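Local structure of endo-1,4-beta-mannanase (Eisenia fetida, 5Y6T) at residues A[226-231]-A[242-247]; A[260-265]-A[319-324]; A[265-270]-A[278-283]. The protein probably hydrolyses internal beta-1,4-mannosidic linkages of mannan polysaccharides as a GH5-family endo-mannanase. One frame throughout, in Å; residues are numbered along the deposited sequence. Where two conformers were deposited one is given.

All three contacts are buried. Contacts 2 and 3 use strand 262-266 and share Met265, while contact 1 uses the neighbouring parallel strand 223-228, joined to it by backbone pairs such as Ser228 N to Gln264 O. Contact 2 lies deepest, about 9 Å from chain centre to contact centre, and is built from rings, a thiol and an amide. Contact 1, about 11 Å out, lays a leucine methyl on a tyrosine face beside a serine bound to Glu169. Contact 3, about 16 Å out in the loop beyond the strand, alone has a side-chain hydrogen bond between its segments.

Contact 1 (A[226-231]-A[242-247])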
loop_
_atom_site.group_PDB
_atom_site.type_symbol
_atom_site.label_atom_id
_atom_site.label_comp_id
_atom_site.label_asym_id
_atom_site.label_seq_id
_atom_site.Cartn_x
_atom_site.Cartn_y
_atom_site.Cartn_z
ATOM N N LEU A 226 4.429 2.135 1.326
ATOM C CA LEU A 226 4.415 2.703 -0.014
ATOM C C LEU A 226 4.727 1.536 -0.957
ATOM O O LEU A 226 5.768 0.894 -0.855
ATOM C CB LEU A 226 5.532 3.811 -0.064
ATOM C CG LEU A 226 5.611 4.615 -1.373
ATOM C CD1 LEU A 226 5.985 3.888 -2.635
ATOM C CD2 LEU A 226 4.357 5.421 -1.590
ATOM N N GLY A 227 3.789 1.180 -1.827
ATOM C CA GLY A 227 3.851 0.033 -2.688
ATOM C C GLY A 227 4.444 0.403 -4.048
ATOM O O GLY A 227 3.751 0.971 -4.903
ATOM N N SER A 228 5.701 0.033 -4.319
ATOM C CA SER A 228 6.275 0.282 -5.639
ATOM C C SER A 228 5.876 -0.837 -6.647
ATOM O O SER A 228 5.609 -1.974 -6.255
ATOM C CB SER A 228 7.840 0.395 -5.664
ATOM O OG SER A 228 8.208 1.621 -5.070
ATOM N N TRP A 229 5.864 -0.485 -7.918
ATOM C CA TRP A 229 5.387 -1.415 -8.924
ATOM C C TRP A 229 6.338 -2.588 -9.220
ATOM O O TRP A 229 5.922 -3.586 -9.785
ATOM C CB TRP A 229 5.058 -0.654 -10.192
ATOM C CG TRP A 229 6.012 -0.835 -11.361
ATOM C CD1 TRP A 229 5.687 -1.474 -12.548
ATOM C CD2 TRP A 229 7.352 -0.320 -11.527
ATOM N NE1 TRP A 229 6.748 -1.369 -13.409
ATOM C CE2 TRP A 229 7.766 -0.653 -12.832
ATOM C CE3 TRP A 229 8.236 0.432 -10.730
ATOM C CZ2 TRP A 229 9.036 -0.322 -13.320
ATOM C CZ3 TRP A 229 9.486 0.746 -11.215
ATOM C CH2 TRP A 229 9.880 0.383 -12.520
ATOM N N SER A 230 7.573 -2.478 -8.788
ATOM C CA SER A 230 8.604 -3.539 -8.939
ATOM C C SER A 230 9.721 -3.194 -7.916
ATOM O O SER A 230 9.662 -2.146 -7.248
ATOM C CB SER A 230 9.135 -3.518 -10.364
ATOM O OG SER A 230 9.997 -2.439 -10.556
ATOM N N GLU A 231 10.671 -4.119 -7.752
ATOM C CA GLU A 231 11.799 -3.936 -6.880
ATOM C C GLU A 231 12.665 -2.776 -7.338
ATOM O O GLU A 231 13.492 -2.313 -6.558
ATOM C CB GLU A 231 12.658 -5.217 -6.805
ATOM C CG GLU A 231 13.372 -5.566 -8.136
ATOM C CD GLU A 231 12.541 -6.428 -9.106
ATOM O OE1 GLU A 231 11.292 -6.477 -8.999
ATOM O OE2 GLU A 231 13.205 -6.966 -10.044
ATOM N N ASN A 242 16.632 2.798 -4.391
ATOM C CA ASN A 242 15.536 2.924 -3.435
ATOM C C ASN A 242 15.107 4.378 -3.234
ATOM O O ASN A 242 15.810 5.183 -2.590
ATOM C CB ASN A 242 15.888 2.254 -2.103
ATOM C CG ASN A 242 14.701 2.168 -1.166
ATOM O OD1 ASN A 242 13.674 2.787 -1.355
ATOM N ND2 ASN A 242 14.845 1.361 -0.142
ATOM N N TYR A 243 13.991 4.728 -3.849
ATOM C CA TYR A 243 13.522 6.099 -3.896
ATOM C C TYR A 243 12.751 6.498 -2.671
ATOM O O TYR A 243 12.428 7.654 -2.511
ATOM C CB TYR A 243 12.691 6.307 -5.144
ATOM C CG TYR A 243 13.509 6.240 -6.336
ATOM C CD1 TYR A 243 14.254 7.347 -6.776
ATOM C CD2 TYR A 243 13.555 5.072 -7.102
ATOM C CE1 TYR A 243 15.044 7.240 -7.879
ATOM C CE2 TYR A 243 14.371 4.961 -8.242
ATOM C CZ TYR A 243 15.107 6.081 -8.636
ATOM O OH TYR A 243 15.914 5.988 -9.758
ATOM N N TYR A 244 12.524 5.572 -1.736
ATOM C CA TYR A 244 11.601 5.874 -0.625
ATOM C C TYR A 244 12.275 5.656 0.733
ATOM O O TYR A 244 11.617 5.499 1.753
ATOM C CB TYR A 244 10.290 5.028 -0.756
ATOM C CG TYR A 244 9.704 5.179 -2.133
ATOM C CD1 TYR A 244 9.024 6.295 -2.475
ATOM C CD2 TYR A 244 10.004 4.266 -3.140
ATOM C CE1 TYR A 244 8.573 6.511 -3.769
ATOM C CE2 TYR A 244 9.500 4.444 -4.410
ATOM C CZ TYR A 244 8.782 5.565 -4.729
ATOM O OH TYR A 244 8.319 5.740 -6.053
ATOM N N THR A 245 13.600 5.728 0.719
ATOM C CA THR A 245 14.365 5.778 1.953
ATOM C C THR A 245 14.060 7.036 2.714
ATOM O O THR A 245 13.605 8.020 2.155
ATOM C CB THR A 245 15.868 5.748 1.677
ATOM O OG1 THR A 245 16.212 6.910 0.928
ATOM C CG2 THR A 245 16.257 4.475 0.885
ATOM N N ASP A 246 14.376 7.031 4.012
ATOM C CA ASP A 246 14.199 8.228 4.846
ATOM C C ASP A 246 14.946 9.388 4.242
ATOM O O ASP A 246 14.406 10.472 4.101
ATOM C CB ASP A 246 14.722 8.012 6.260
ATOM C CG ASP A 246 13.997 6.934 7.014
ATOM O OD1 ASP A 246 13.110 6.212 6.519
ATOM O OD2 ASP A 246 14.279 6.821 8.201
ATOM N N ASN A 247 16.181 9.139 3.797
ATOM C CA ASN A 247 16.953 10.234 3.285
ATOM C C ASN A 247 16.338 10.806 1.996
ATOM O O ASN A 247 16.236 12.010 1.914
ATOM C CB ASN A 247 18.395 9.829 3.013
ATOM C CG ASN A 247 19.206 10.976 2.510
ATOM O OD1 ASN A 247 19.608 11.853 3.284
ATOM N ND2 ASN A 247 19.399 11.024 1.203
#
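Ser228 OG, lying 3.2 Å from Tyr244 CE2, is gripped by two groups from beyond the segments: Glu169 OE2 and Gln234 NE2 both hydrogen-bond to it. Its approach to the tyrosine ring is oblique, and the pair is a packing contact. The polar link between the two residues is indirect, because Tyr244 OH also bonds to Glu169 OE2; one carboxylate oxygen is shared by both hydroxyls, which probably steadies them.

The apolar half is a CH-pi contact. Leu226 CD1 stands 3.7 Å from the centroid of the Tyr244 ring and only 5° off its normal, which places the methyl over the ring centre. With CG anti to the backbone N (chi1 -175°), the leucine extends CD1 over the ring, and the side chains cross at about a right angle. Tyr243 CB covers the opposite face near its rim.

These residues belong to a beta-alpha-beta unit of the (beta/alpha)8 barrel: Leu226 and Ser228 lie on strand 223-228, and Tyr244 in the loop leading to helix 246-253. Met201 and Ile208 of helix 201-218 also touch the tyrosine. A leucine at Tyr244 would probably deprive Glu169 of one hydroxyl partner and Leu226 CD1 of the flat surface beneath it. The backbone carrying the ring is set by an Asx turn, in which Tyr244 N donates to Asn242 OD1 at 3.0 Å with an N-H...O angle of 163°.

Contact 2 (A[260-265]-A[319-324]); sequences IDFYQM and GYCGAW
Cys321 and Phe262 meet in a sulfur-aromatic contact. SG of Cys321 is 4.7 Å from the centroid of the Phe262 ring and 28° off its normal, an oblique approach whose closest pair is SG to Phe262 CD1 at 4.3 Å. The CB atoms of both residues point toward the opposing segment.

Ring-to-ring packing comes next. Trp324 CH2 lies 4.3 Å from Phe262 CZ, reaching the phenyl ring at its edge and near its plane. On the indole, the phenyl atom sits obliquely. Trp324 also meets the ring of Phe114, their planes about 45° apart.

Both groups of contacts fill the interior of a (beta/alpha)8 barrel. Phe262 and Gln264 belong to the sixth barrel strand, 262-266, and Trp324 to the eighth, 322-325, which pairs with strand 20-28 to close the barrel. The seventh strand, 293-297, pairs with 262-266 and comes between the two in the barrel order. Nearest CA atoms of the two segments, Phe262 and Cys321, are accordingly 8.6 Å apart, too far for direct backbone pairing, so the segments meet through side chains.

The last kind of interaction sets an amide against a ring. Gln264 NE2 lies 4.1 Å from Trp324 CZ3, at the edge of the indole and near its plane, with the amide turned 88° from the ring. An extended glutamine chain carries the group there. Its polar atoms are held by other residues, NE2 by Glu163 OE1 and OE1 by His266 NE2, while Trp324 NE1 bonds to Ser65 OG.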
loop_
_atom_site.group_PDB
_atom_site.type_symbol
_atom_site.label_atom_id
_atom_site.label_comp_id
_atom_site.label_asym_id
_atom_site.label_seq_id
_atom_site.Cartn_x
_atom_site.Cartn_y
_atom_site.Cartn_z
ATOM N N ILE A 260 8.620 6.117 5.977
ATOM C CA ILE A 260 7.751 4.945 5.988
ATOM C C ILE A 260 8.322 3.868 6.922
ATOM O O ILE A 260 9.465 4.033 7.400
ATOM C CB ILE A 260 7.470 4.424 4.602
ATOM C CG1 ILE A 260 8.684 3.789 3.969
ATOM C CG2 ILE A 260 6.849 5.501 3.816
ATOM C CD1 ILE A 260 8.432 3.088 2.647
ATOM N N ASP A 261 7.543 2.845 7.247
ATOM C CA ASP A 261 7.929 1.866 8.203
ATOM C C ASP A 261 8.271 0.539 7.614
ATOM O O ASP A 261 9.096 -0.169 8.224
ATOM C CB ASP A 261 6.812 1.662 9.220
ATOM C CG ASP A 261 6.548 2.926 9.993
ATOM O OD1 ASP A 261 7.377 3.234 10.925
ATOM O OD2 ASP A 261 5.620 3.677 9.613
ATOM N N PHE A 262 7.577 0.152 6.524
ATOM C CA PHE A 262 7.978 -1.028 5.741
ATOM C C PHE A 262 7.898 -0.764 4.245
ATOM O O PHE A 262 7.016 -0.046 3.741
ATOM C CB PHE A 262 7.328 -2.333 6.169
ATOM C CG PHE A 262 5.814 -2.439 5.976
ATOM C CD1 PHE A 262 5.278 -2.848 4.772
ATOM C CD2 PHE A 262 4.952 -2.172 7.011
ATOM C CE1 PHE A 262 3.927 -3.059 4.610
ATOM C CE2 PHE A 262 3.581 -2.335 6.845
ATOM C CZ PHE A 262 3.077 -2.755 5.640
ATOM N N TYR A 263 8.913 -1.262 3.579
ATOM C CA TYR A 263 8.982 -1.270 2.102
ATOM C C TYR A 263 7.914 -2.299 1.580
ATOM O O TYR A 263 7.408 -3.175 2.318
ATOM C CB TYR A 263 10.371 -1.631 1.609
ATOM C CG TYR A 263 11.397 -0.618 2.019
ATOM C CD1 TYR A 263 11.352 0.697 1.550
ATOM C CD2 TYR A 263 12.415 -0.941 2.868
ATOM C CE1 TYR A 263 12.280 1.627 1.934
ATOM C CE2 TYR A 263 13.369 0.013 3.263
ATOM C CZ TYR A 263 13.274 1.321 2.794
ATOM O OH TYR A 263 14.176 2.314 3.086
ATOM N N GLN A 264 7.558 -2.105 0.317
ATOM C CA GLN A 264 6.525 -2.932 -0.278
ATOM C C GLN A 264 6.790 -3.003 -1.787
ATOM O O GLN A 264 6.712 -1.991 -2.458
ATOM C CB GLN A 264 5.152 -2.320 0.013
ATOM C CG GLN A 264 4.018 -3.035 -0.691
ATOM C CD GLN A 264 2.662 -2.389 -0.624
ATOM O OE1 GLN A 264 1.807 -2.652 -1.499
ATOM N NE2 GLN A 264 2.460 -1.510 0.303
ATOM N N MET A 265 7.139 -4.168 -2.284
ATOM C CA MET A 265 7.401 -4.366 -3.676
ATOM C C MET A 265 6.320 -5.204 -4.276
ATOM O O MET A 265 5.989 -6.254 -3.765
ATOM C CB MET A 265 8.713 -5.166 -3.810
ATOM C CG MET A 265 9.903 -4.365 -3.317
ATOM S SD MET A 265 11.319 -5.405 -3.502
ATOM C CE MET A 265 12.661 -4.331 -3.099
ATOM N N GLY A 319 12.021 -14.272 3.933
ATOM C CA GLY A 319 12.431 -13.001 4.619
ATOM C C GLY A 319 11.484 -11.811 4.504
ATOM O O GLY A 319 11.774 -10.717 5.009
ATOM N N TYR A 320 10.318 -12.028 3.899
ATOM C CA TYR A 320 9.323 -10.942 3.726
ATOM C C TYR A 320 8.366 -10.881 4.914
ATOM O O TYR A 320 8.197 -11.842 5.658
ATOM C CB TYR A 320 8.588 -11.082 2.393
ATOM C CG TYR A 320 9.519 -11.053 1.211
ATOM C CD1 TYR A 320 10.180 -12.204 0.779
ATOM C CD2 TYR A 320 9.896 -9.864 0.624
ATOM C CE1 TYR A 320 11.109 -12.187 -0.252
ATOM C CE2 TYR A 320 10.798 -9.829 -0.383
ATOM C CZ TYR A 320 11.423 -10.976 -0.837
ATOM O OH TYR A 320 12.343 -10.880 -1.826
ATOM N N CYS A 321 7.743 -9.715 5.132
ATOM C CA CYS A 321 6.835 -9.527 6.219
ATOM C C CYS A 321 5.346 -9.590 5.820
ATOM O O CYS A 321 4.473 -9.371 6.628
ATOM C CB CYS A 321 7.108 -8.225 6.972
ATOM S SG CYS A 321 6.698 -6.698 6.072
ATOM N N GLY A 322 5.090 -9.880 4.564
ATOM C CA GLY A 322 3.731 -10.053 4.101
ATOM C C GLY A 322 3.704 -10.414 2.623
ATOM O O GLY A 322 4.712 -10.322 1.897
ATOM N N ALA A 323 2.491 -10.840 2.229
ATOM C CA ALA A 323 2.146 -11.189 0.893
ATOM C C ALA A 323 0.652 -10.898 0.654
ATOM O O ALA A 323 -0.153 -11.438 1.363
ATOM C CB ALA A 323 2.455 -12.654 0.700
ATOM N N TRP A 324 0.363 -9.975 -0.272
ATOM C CA TRP A 324 -0.985 -9.647 -0.638
ATOM C C TRP A 324 -1.208 -9.913 -2.106
ATOM O O TRP A 324 -0.637 -9.258 -2.928
ATOM C CB TRP A 324 -1.337 -8.219 -0.342
ATOM C CG TRP A 324 -1.299 -7.875 1.136
ATOM C CD1 TRP A 324 -1.753 -8.632 2.170
ATOM C CD2 TRP A 324 -0.813 -6.660 1.711
ATOM N NE1 TRP A 324 -1.548 -7.966 3.347
ATOM C CE2 TRP A 324 -0.968 -6.753 3.080
ATOM C CE3 TRP A 324 -0.229 -5.508 1.184
ATOM C CZ2 TRP A 324 -0.576 -5.705 3.947
ATOM C CZ3 TRP A 324 0.158 -4.483 2.019
ATOM C CH2 TRP A 324 -0.044 -4.569 3.386
#

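Contact 3 (A[265-270]-A[278-283])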
loop_
_atom_site.group_PDB
_atom_site.type_symbol
_atom_site.label_atom_id
_atom_site.label_comp_id
_atom_site.label_asym_id
_atom_site.label_seq_id
_atom_site.Cartn_x
_atom_site.Cartn_y
_atom_site.Cartn_z
ATOM N N MET A 265 7.139 -4.168 -2.284
ATOM C CA MET A 265 7.401 -4.366 -3.676
ATOM C C MET A 265 6.320 -5.204 -4.276
ATOM O O MET A 265 5.989 -6.254 -3.765
ATOM C CB MET A 265 8.713 -5.166 -3.810
ATOM C CG MET A 265 9.903 -4.365 -3.317
ATOM S SD MET A 265 11.319 -5.405 -3.502
ATOM C CE MET A 265 12.661 -4.331 -3.099
ATOM N N HIS A 266 5.740 -4.735 -5.354
ATOM C CA HIS A 266 4.833 -5.541 -6.180
ATOM C C HIS A 266 5.624 -6.291 -7.252
ATOM O O HIS A 266 6.762 -5.889 -7.584
ATOM C CB HIS A 266 3.874 -4.622 -6.891
ATOM C CG HIS A 266 3.067 -3.798 -5.937
ATOM N ND1 HIS A 266 2.283 -2.728 -6.339
ATOM C CD2 HIS A 266 3.012 -3.819 -4.586
ATOM C CE1 HIS A 266 1.726 -2.194 -5.274
ATOM N NE2 HIS A 266 2.149 -2.834 -4.202
ATOM N N THR A 267 5.111 -7.422 -7.724
ATOM C CA THR A 267 5.886 -8.080 -8.745
ATOM C C THR A 267 4.971 -8.863 -9.649
ATOM O O THR A 267 4.118 -9.656 -9.175
ATOM C CB THR A 267 7.037 -8.963 -8.191
ATOM O OG1 THR A 267 7.885 -9.459 -9.297
ATOM C CG2 THR A 267 6.459 -10.167 -7.351
ATOM N N TYR A 268 5.157 -8.634 -10.933
ATOM C CA TYR A 268 4.469 -9.384 -11.975
ATOM C C TYR A 268 5.428 -9.744 -13.074
ATOM O O TYR A 268 6.423 -9.019 -13.323
ATOM C CB TYR A 268 3.401 -8.520 -12.587
ATOM C CG TYR A 268 2.305 -8.149 -11.585
ATOM C CD1 TYR A 268 1.235 -9.032 -11.333
ATOM C CD2 TYR A 268 2.331 -6.938 -10.897
ATOM C CE1 TYR A 268 0.185 -8.641 -10.530
ATOM C CE2 TYR A 268 1.315 -6.563 -10.028
ATOM C CZ TYR A 268 0.244 -7.436 -9.809
ATOM O OH TYR A 268 -0.797 -7.062 -8.999
ATOM N N ALA A 269 5.088 -10.841 -13.766
ATOM C CA ALA A 269 5.909 -11.269 -14.881
ATOM C C ALA A 269 5.604 -10.432 -16.109
ATOM O O ALA A 269 4.530 -9.839 -16.263
ATOM C CB ALA A 269 5.720 -12.768 -15.150
ATOM N N TRP A 270 6.612 -10.271 -16.944
ATOM C CA TRP A 270 6.413 -9.558 -18.237
ATOM C C TRP A 270 6.836 -10.575 -19.298
ATOM O O TRP A 270 7.865 -11.193 -19.207
ATOM C CB TRP A 270 7.331 -8.369 -18.304
ATOM C CG TRP A 270 7.253 -7.635 -19.594
ATOM C CD1 TRP A 270 8.197 -7.576 -20.580
ATOM C CD2 TRP A 270 6.160 -6.847 -20.023
ATOM N NE1 TRP A 270 7.731 -6.771 -21.596
ATOM C CE2 TRP A 270 6.488 -6.320 -21.286
ATOM C CE3 TRP A 270 4.927 -6.520 -19.452
ATOM C CZ2 TRP A 270 5.635 -5.492 -21.990
ATOM C CZ3 TRP A 270 4.063 -5.690 -20.159
ATOM C CH2 TRP A 270 4.421 -5.185 -21.409
ATOM N N SER A 278 13.236 -10.077 -8.951
ATOM C CA SER A 278 11.878 -10.129 -8.411
ATOM C C SER A 278 11.899 -10.626 -6.983
ATOM O O SER A 278 12.614 -11.635 -6.694
ATOM C CB SER A 278 11.010 -11.091 -9.218
ATOM O OG SER A 278 9.754 -11.259 -8.562
ATOM N N PRO A 279 11.052 -10.023 -6.110
ATOM C CA PRO A 279 10.998 -10.541 -4.760
ATOM C C PRO A 279 10.434 -11.926 -4.632
ATOM O O PRO A 279 10.634 -12.564 -3.561
ATOM C CB PRO A 279 10.177 -9.509 -3.999
ATOM C CG PRO A 279 9.280 -8.871 -5.043
ATOM C CD PRO A 279 10.170 -8.836 -6.268
ATOM N N LEU A 280 9.757 -12.419 -5.661
ATOM C CA LEU A 280 9.398 -13.839 -5.645
ATOM C C LEU A 280 10.513 -14.797 -6.100
ATOM O O LEU A 280 10.382 -16.015 -5.921
ATOM C CB LEU A 280 8.161 -14.051 -6.478
ATOM C CG LEU A 280 6.844 -13.574 -5.878
ATOM C CD1 LEU A 280 5.736 -13.668 -6.897
ATOM C CD2 LEU A 280 6.459 -14.385 -4.633
ATOM N N LEU A 281 11.659 -14.242 -6.498
ATOM C CA LEU A 281 12.829 -15.033 -6.940
ATOM C C LEU A 281 14.052 -14.911 -6.096
ATOM O O LEU A 281 14.987 -15.741 -6.199
ATOM C CB LEU A 281 13.178 -14.684 -8.387
ATOM C CG LEU A 281 12.367 -15.413 -9.483
ATOM C CD1 LEU A 281 10.904 -15.085 -9.451
ATOM C CD2 LEU A 281 12.982 -15.119 -10.849
ATOM N N VAL A 282 14.146 -13.832 -5.292
ATOM C CA VAL A 282 15.294 -13.598 -4.429
ATOM C C VAL A 282 14.798 -13.468 -3.007
ATOM O O VAL A 282 13.647 -13.022 -2.777
ATOM C CB VAL A 282 16.096 -12.362 -4.828
ATOM C CG1 VAL A 282 16.551 -12.441 -6.289
ATOM C CG2 VAL A 282 15.329 -11.085 -4.564
ATOM N N PRO A 283 15.620 -13.853 -2.042
ATOM C CA PRO A 283 15.298 -13.610 -0.630
ATOM C C PRO A 283 15.417 -12.148 -0.267
ATOM O O PRO A 283 16.220 -11.421 -0.846
ATOM C CB PRO A 283 16.276 -14.474 0.117
ATOM C CG PRO A 283 17.435 -14.606 -0.800
ATOM C CD PRO A 283 16.945 -14.493 -2.209
#
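Ser278 opens the second segment with a hydroxyl-to-hydroxyl hydrogen bond, its OG 2.7 Å from Thr267 OG1. Each oxygen is anti to the N of its own residue, at chi1 172° in Ser278 and -173° in Thr267, and these torsions bring the two hydroxyl oxygens within bonding distance. The serine oxygen has a second task, accepting from Leu280 N at 3.1 Å in an ST turn, so the bond to Thr267 is anchored to the fold of the loop itself. Ser278 O also accepts two backbone bonds, from Leu281 N at 2.8 Å and Val282 N at 3.0 Å. With Pro279 and Leu280 at the angles of the two central residues, 278-281 form a type I turn.

Pro279 sets its ring against two residues of the other segment. CD rests 3.7 Å from Thr267 CB, while CG lies 3.9 Å from Met265 CB. Beyond the segments, Ile295 and Tyr287 also touch this proline.

Leu280 adds the remaining apolar contact: its CD1 comes to 3.6 Å from Thr267 CG2. Thr267 is thus divided by chemistry, OG1 turned to the serine and its methyl to the leucine.

Further on, Val282 contributes through its carbonyl, which accepts from Trp314 NE1 and Tyr320 OH and so ties the loop to helix 308-317, which carries Trp314, and to Tyr320 just before strand 322-325. Such a turn-rich connection, folded back on the end of the sixth strand before the seventh begins, lies at the C-terminal end of the strands of a (beta/alpha)8 barrel, where GH5 enzymes place their active site, and so probably borders it.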